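Local atomic coordinates of ABC transporter periplasmic peptide-binding protein (Pseudoalteromonas, PDB entry 4QFL), a protein that binds dipeptides such as Ala-Phe in the periplasm and probably hands them to an ABC transporter for uptake into the cell. Residues Q29-S41 / K256-P268. Sequence-based numbering, arbitrary orientation.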
loop_
_atom_site.group_PDB
_atom_site.type_symbol
_atom_site.label_atom_id
_atom_site.label_comp_id
_atom_site.label_asym_id
_atom_site.label_seq_id
_atom_site.Cartn_x
_atom_site.Cartn_y
_atom_site.Cartn_z
ATOM N N GLN A 29 -20.779 9.032 21.311
ATOM C CA GLN A 29 -19.353 9.175 21.605
ATOM C C GLN A 29 -18.486 9.145 20.341
ATOM O O GLN A 29 -18.950 8.797 19.243
ATOM C CB GLN A 29 -18.871 8.111 22.610
ATOM C CG GLN A 29 -18.626 8.636 24.032
ATOM C CD GLN A 29 -17.607 9.765 24.071
ATOM O OE1 GLN A 29 -16.585 9.712 23.387
ATOM N NE2 GLN A 29 -17.887 10.797 24.867
ATOM N N GLY A 30 -17.223 9.518 20.513
ATOM C CA GLY A 30 -16.299 9.588 19.406
ATOM C C GLY A 30 -15.168 8.604 19.566
ATOM O O GLY A 30 -15.052 7.938 20.583
ATOM N N LEU A 31 -14.345 8.507 18.535
ATOM C CA LEU A 31 -13.163 7.679 18.571
ATOM C C LEU A 31 -12.011 8.557 18.142
ATOM O O LEU A 31 -12.160 9.363 17.241
ATOM C CB LEU A 31 -13.318 6.483 17.631
ATOM C CG LEU A 31 -12.187 5.449 17.620
ATOM C CD1 LEU A 31 -12.671 4.140 17.058
ATOM C CD2 LEU A 31 -10.987 5.940 16.825
ATOM N N VAL A 32 -10.878 8.423 18.827
ATOM C CA VAL A 32 -9.643 9.108 18.456
ATOM C C VAL A 32 -8.553 8.096 18.066
ATOM O O VAL A 32 -8.150 7.249 18.860
ATOM C CB VAL A 32 -9.130 10.014 19.581
ATOM C CG1 VAL A 32 -7.842 10.697 19.156
ATOM C CG2 VAL A 32 -10.188 11.044 19.945
ATOM N N TYR A 33 -8.107 8.201 16.819
ATOM C CA TYR A 33 -7.159 7.288 16.205
ATOM C C TYR A 33 -5.820 8.011 16.082
ATOM O O TYR A 33 -5.739 9.085 15.484
ATOM C CB TYR A 33 -7.694 6.907 14.822
ATOM C CG TYR A 33 -6.883 5.905 14.025
ATOM C CD1 TYR A 33 -5.713 6.288 13.363
ATOM C CD2 TYR A 33 -7.305 4.586 13.895
ATOM C CE1 TYR A 33 -4.979 5.376 12.613
ATOM C CE2 TYR A 33 -6.580 3.671 13.149
ATOM C CZ TYR A 33 -5.422 4.070 12.508
ATOM O OH TYR A 33 -4.697 3.163 11.762
ATOM N N CYS A 34 -4.774 7.430 16.664
ATOM C CA CYS A 34 -3.418 7.988 16.571
ATOM C C CYS A 34 -2.747 7.507 15.306
ATOM O O CYS A 34 -2.356 6.341 15.218
ATOM C CB CYS A 34 -2.551 7.568 17.759
ATOM S SG CYS A 34 -2.361 8.828 19.061
ATOM N N ALA A 35 -2.601 8.422 14.350
ATOM C CA ALA A 35 -2.075 8.122 13.017
ATOM C C ALA A 35 -0.593 8.461 12.873
ATOM O O ALA A 35 -0.114 9.456 13.415
ATOM C CB ALA A 35 -2.877 8.868 11.979
ATOM N N GLU A 36 0.129 7.639 12.122
ATOM C CA GLU A 36 1.576 7.792 12.009
ATOM C C GLU A 36 2.036 8.852 10.992
ATOM O O GLU A 36 3.218 9.185 10.929
ATOM C CB GLU A 36 2.241 6.433 11.728
ATOM C CG GLU A 36 2.137 5.926 10.278
ATOM C CD GLU A 36 0.874 5.139 10.002
ATOM O OE1 GLU A 36 -0.076 5.185 10.817
ATOM O OE2 GLU A 36 0.832 4.455 8.957
ATOM N N ALA A 37 1.120 9.388 10.188
ATOM C CA ALA A 37 1.515 10.399 9.213
ATOM C C ALA A 37 0.346 11.218 8.703
ATOM O O ALA A 37 -0.803 10.822 8.805
ATOM C CB ALA A 37 2.255 9.773 8.047
ATOM N N ASN A 38 0.681 12.374 8.158
ATOM C CA ASN A 38 -0.263 13.266 7.524
ATOM C C ASN A 38 -0.784 12.618 6.228
ATOM O O ASN A 38 -0.013 11.989 5.500
ATOM C CB ASN A 38 0.510 14.562 7.257
ATOM C CG ASN A 38 -0.355 15.692 6.780
ATOM O OD1 ASN A 38 -0.136 16.215 5.693
ATOM N ND2 ASN A 38 -1.322 16.100 7.594
ATOM N N PRO A 39 -2.094 12.738 5.936
ATOM C CA PRO A 39 -2.565 12.210 4.647
ATOM C C PRO A 39 -2.158 13.143 3.519
ATOM O O PRO A 39 -2.215 14.358 3.697
ATOM C CB PRO A 39 -4.089 12.227 4.797
ATOM C CG PRO A 39 -4.345 13.383 5.722
ATOM C CD PRO A 39 -3.176 13.407 6.684
ATOM N N VAL A 40 -1.759 12.588 2.379
ATOM C CA VAL A 40 -1.261 13.396 1.260
ATOM C C VAL A 40 -2.395 13.947 0.407
ATOM O O VAL A 40 -2.196 14.818 -0.429
ATOM C CB VAL A 40 -0.302 12.598 0.350
ATOM C CG1 VAL A 40 0.952 12.214 1.108
ATOM C CG2 VAL A 40 -0.990 11.374 -0.206
ATOM N N SER A 41 -3.591 13.428 0.632
ATOM C CA SER A 41 -4.745 13.802 -0.158
ATOM C C SER A 41 -5.970 13.204 0.511
ATOM O O SER A 41 -5.848 12.389 1.423
ATOM C CB SER A 41 -4.591 13.245 -1.573
ATOM O OG SER A 41 -5.634 13.685 -2.420
ATOM N N LYS A 256 0.215 8.364 24.159
ATOM C CA LYS A 256 -1.163 8.838 24.033
ATOM C C LYS A 256 -2.226 7.775 24.237
ATOM O O LYS A 256 -3.329 8.088 24.650
ATOM C CB LYS A 256 -1.384 9.536 22.704
ATOM C CG LYS A 256 -0.697 10.875 22.633
ATOM C CD LYS A 256 -0.888 11.525 21.279
ATOM C CE LYS A 256 -0.445 12.971 21.319
ATOM N NZ LYS A 256 -0.690 13.641 20.026
ATOM N N ILE A 257 -1.925 6.519 23.957
ATOM C CA ILE A 257 -2.916 5.510 24.292
ATOM C C ILE A 257 -2.903 5.275 25.802
ATOM O O ILE A 257 -3.941 5.056 26.419
ATOM C CB ILE A 257 -2.748 4.196 23.496
ATOM C CG1 ILE A 257 -4.020 3.349 23.609
ATOM C CG2 ILE A 257 -1.533 3.414 23.963
ATOM C CD1 ILE A 257 -3.962 2.100 22.799
ATOM N N LEU A 258 -1.727 5.372 26.405
ATOM C CA LEU A 258 -1.606 5.196 27.852
ATOM C C LEU A 258 -2.389 6.257 28.643
ATOM O O LEU A 258 -3.030 5.943 29.643
ATOM C CB LEU A 258 -0.127 5.168 28.269
ATOM C CG LEU A 258 0.623 3.928 27.784
ATOM C CD1 LEU A 258 2.089 3.954 28.172
ATOM C CD2 LEU A 258 -0.046 2.674 28.319
ATOM N N THR A 259 -2.340 7.505 28.186
ATOM C CA THR A 259 -3.015 8.612 28.858
ATOM C C THR A 259 -4.444 8.724 28.388
ATOM O O THR A 259 -5.177 9.619 28.812
ATOM C CB THR A 259 -2.354 9.949 28.523
ATOM O OG1 THR A 259 -2.459 10.180 27.111
ATOM C CG2 THR A 259 -0.892 9.946 28.935
ATOM N N LYS A 260 -4.818 7.827 27.483
ATOM C CA LYS A 260 -6.152 7.793 26.904
ATOM C C LYS A 260 -6.472 9.033 26.081
ATOM O O LYS A 260 -7.637 9.384 25.902
ATOM C CB LYS A 260 -7.201 7.532 27.988
ATOM C CG LYS A 260 -6.876 6.278 28.793
ATOM C CD LYS A 260 -7.700 6.155 30.065
ATOM C CE LYS A 260 -6.935 5.365 31.140
ATOM N NZ LYS A 260 -5.787 6.138 31.748
ATOM N N GLU A 261 -5.436 9.690 25.569
ATOM C CA GLU A 261 -5.638 10.762 24.614
ATOM C C GLU A 261 -6.037 10.154 23.278
ATOM O O GLU A 261 -6.716 10.786 22.473
ATOM C CB GLU A 261 -4.368 11.592 24.451
ATOM C CG GLU A 261 -3.985 12.417 25.671
ATOM C CD GLU A 261 -2.981 13.519 25.341
ATOM O OE1 GLU A 261 -2.775 13.802 24.140
ATOM O OE2 GLU A 261 -2.399 14.112 26.280
ATOM N N CYS A 262 -5.602 8.918 23.059
ATOM C CA CYS A 262 -5.936 8.156 21.864
ATOM C C CYS A 262 -6.628 6.866 22.240
ATOM O O CYS A 262 -6.249 6.230 23.216
ATOM C CB CYS A 262 -4.674 7.813 21.072
ATOM S SG CYS A 262 -4.235 9.057 19.848
ATOM N N ASP A 263 -7.623 6.473 21.449
ATOM C CA ASP A 263 -8.350 5.227 21.666
ATOM C C ASP A 263 -7.779 4.095 20.828
ATOM O O ASP A 263 -7.897 2.933 21.189
ATOM C CB ASP A 263 -9.816 5.414 21.314
ATOM C CG ASP A 263 -10.437 6.554 22.069
ATOM O OD1 ASP A 263 -10.330 6.558 23.313
ATOM O OD2 ASP A 263 -11.006 7.457 21.425
ATOM N N VAL A 264 -7.174 4.450 19.703
ATOM C CA VAL A 264 -6.533 3.478 18.835
ATOM C C VAL A 264 -5.182 4.006 18.374
ATOM O O VAL A 264 -5.048 5.178 18.029
ATOM C CB VAL A 264 -7.379 3.161 17.591
ATOM C CG1 VAL A 264 -6.695 2.089 16.755
ATOM C CG2 VAL A 264 -8.780 2.720 17.979
ATOM N N THR A 265 -4.189 3.126 18.369
ATOM C CA THR A 265 -2.827 3.479 18.002
ATOM C C THR A 265 -2.322 2.664 16.828
ATOM O O THR A 265 -2.183 1.454 16.904
ATOM C CB THR A 265 -1.859 3.303 19.181
ATOM O OG1 THR A 265 -1.949 4.449 20.028
ATOM C CG2 THR A 265 -0.441 3.192 18.684
ATOM N N ALA A 266 -2.059 3.359 15.732
ATOM C CA ALA A 266 -1.515 2.742 14.538
ATOM C C ALA A 266 -0.088 2.304 14.785
ATOM O O ALA A 266 0.681 2.996 15.455
ATOM C CB ALA A 266 -1.563 3.730 13.375
ATOM N N HIS A 267 0.250 1.143 14.241
ATOM C CA HIS A 267 1.614 0.633 14.261
ATOM C C HIS A 267 2.317 0.891 15.589
ATOM O O HIS A 267 3.231 1.712 15.649
ATOM C CB HIS A 267 2.424 1.257 13.119
ATOM C CG HIS A 267 1.801 1.080 11.768
ATOM N ND1 HIS A 267 1.994 -0.049 11.007
ATOM C CD2 HIS A 267 0.987 1.888 11.048
ATOM C CE1 HIS A 267 1.326 0.068 9.872
ATOM N NE2 HIS A 267 0.715 1.238 9.867
ATOM N N PRO A 268 1.892 0.192 16.660
ATOM C CA PRO A 268 2.538 0.341 17.969
ATOM C C PRO A 268 4.016 -0.045 17.927
ATOM O O PRO A 268 4.393 -1.020 17.281
ATOM C CB PRO A 268 1.752 -0.620 18.863
ATOM C CG PRO A 268 1.100 -1.569 17.935
ATOM C CD PRO A 268 0.786 -0.776 16.713
HETATM O O HOH W 1 -0.353 2.355 7.278
#
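Val32 O is gripped by two backbone amides, Asp263 N at 2.8 Å and Val264 N at 3.1 Å, where the chain turns into strand 264-266. Asp263 also answers the amide of the same valine: its OD2 accepts from Val32 N at 2.8 Å on the anti side of the carboxylate, doing at the strand's start what a backbone carbonyl does further along. With chi1 at -55°, Asp263 CG lies beside its own backbone N, which turns the carboxylate back to Val32. With the carboxylate gone, as in an alanine here, Val32 N would probably lose this acceptor. Parallel pairing continues through Cys34, whose N gives a nearly straight bond to Val264 O (2.6 Å) and whose O receives Ala266 N. The Cys34-Cys262 disulfide ties strand 30-35 covalently to the turn just before strand 264-266, with the aliphatic stem of Lys256 against Cys34 SG. On the sheet face of Tyr33 and Val264, a branched valine suits the packing: Val264 CG1 meets Tyr33 CD2 at 3.8 Å, and Val264 CG2 meets Leu31 CD2. Small Ala266 brings its CB to the far end of the Tyr33 ring, 3.6 Å from Tyr33 OH. Beyond the strands, a water joins Glu36 OE2 to His267 NE2, while Arg383, which lines the phenylalanine pocket, forms a salt bridge with Glu36. Strand 30-35 thus lies between the parallel strands 241-246 and 264-266, the latter pairing antiparallel with strand 500-513, and helix 250-258 contributes Arg253 against Cys34.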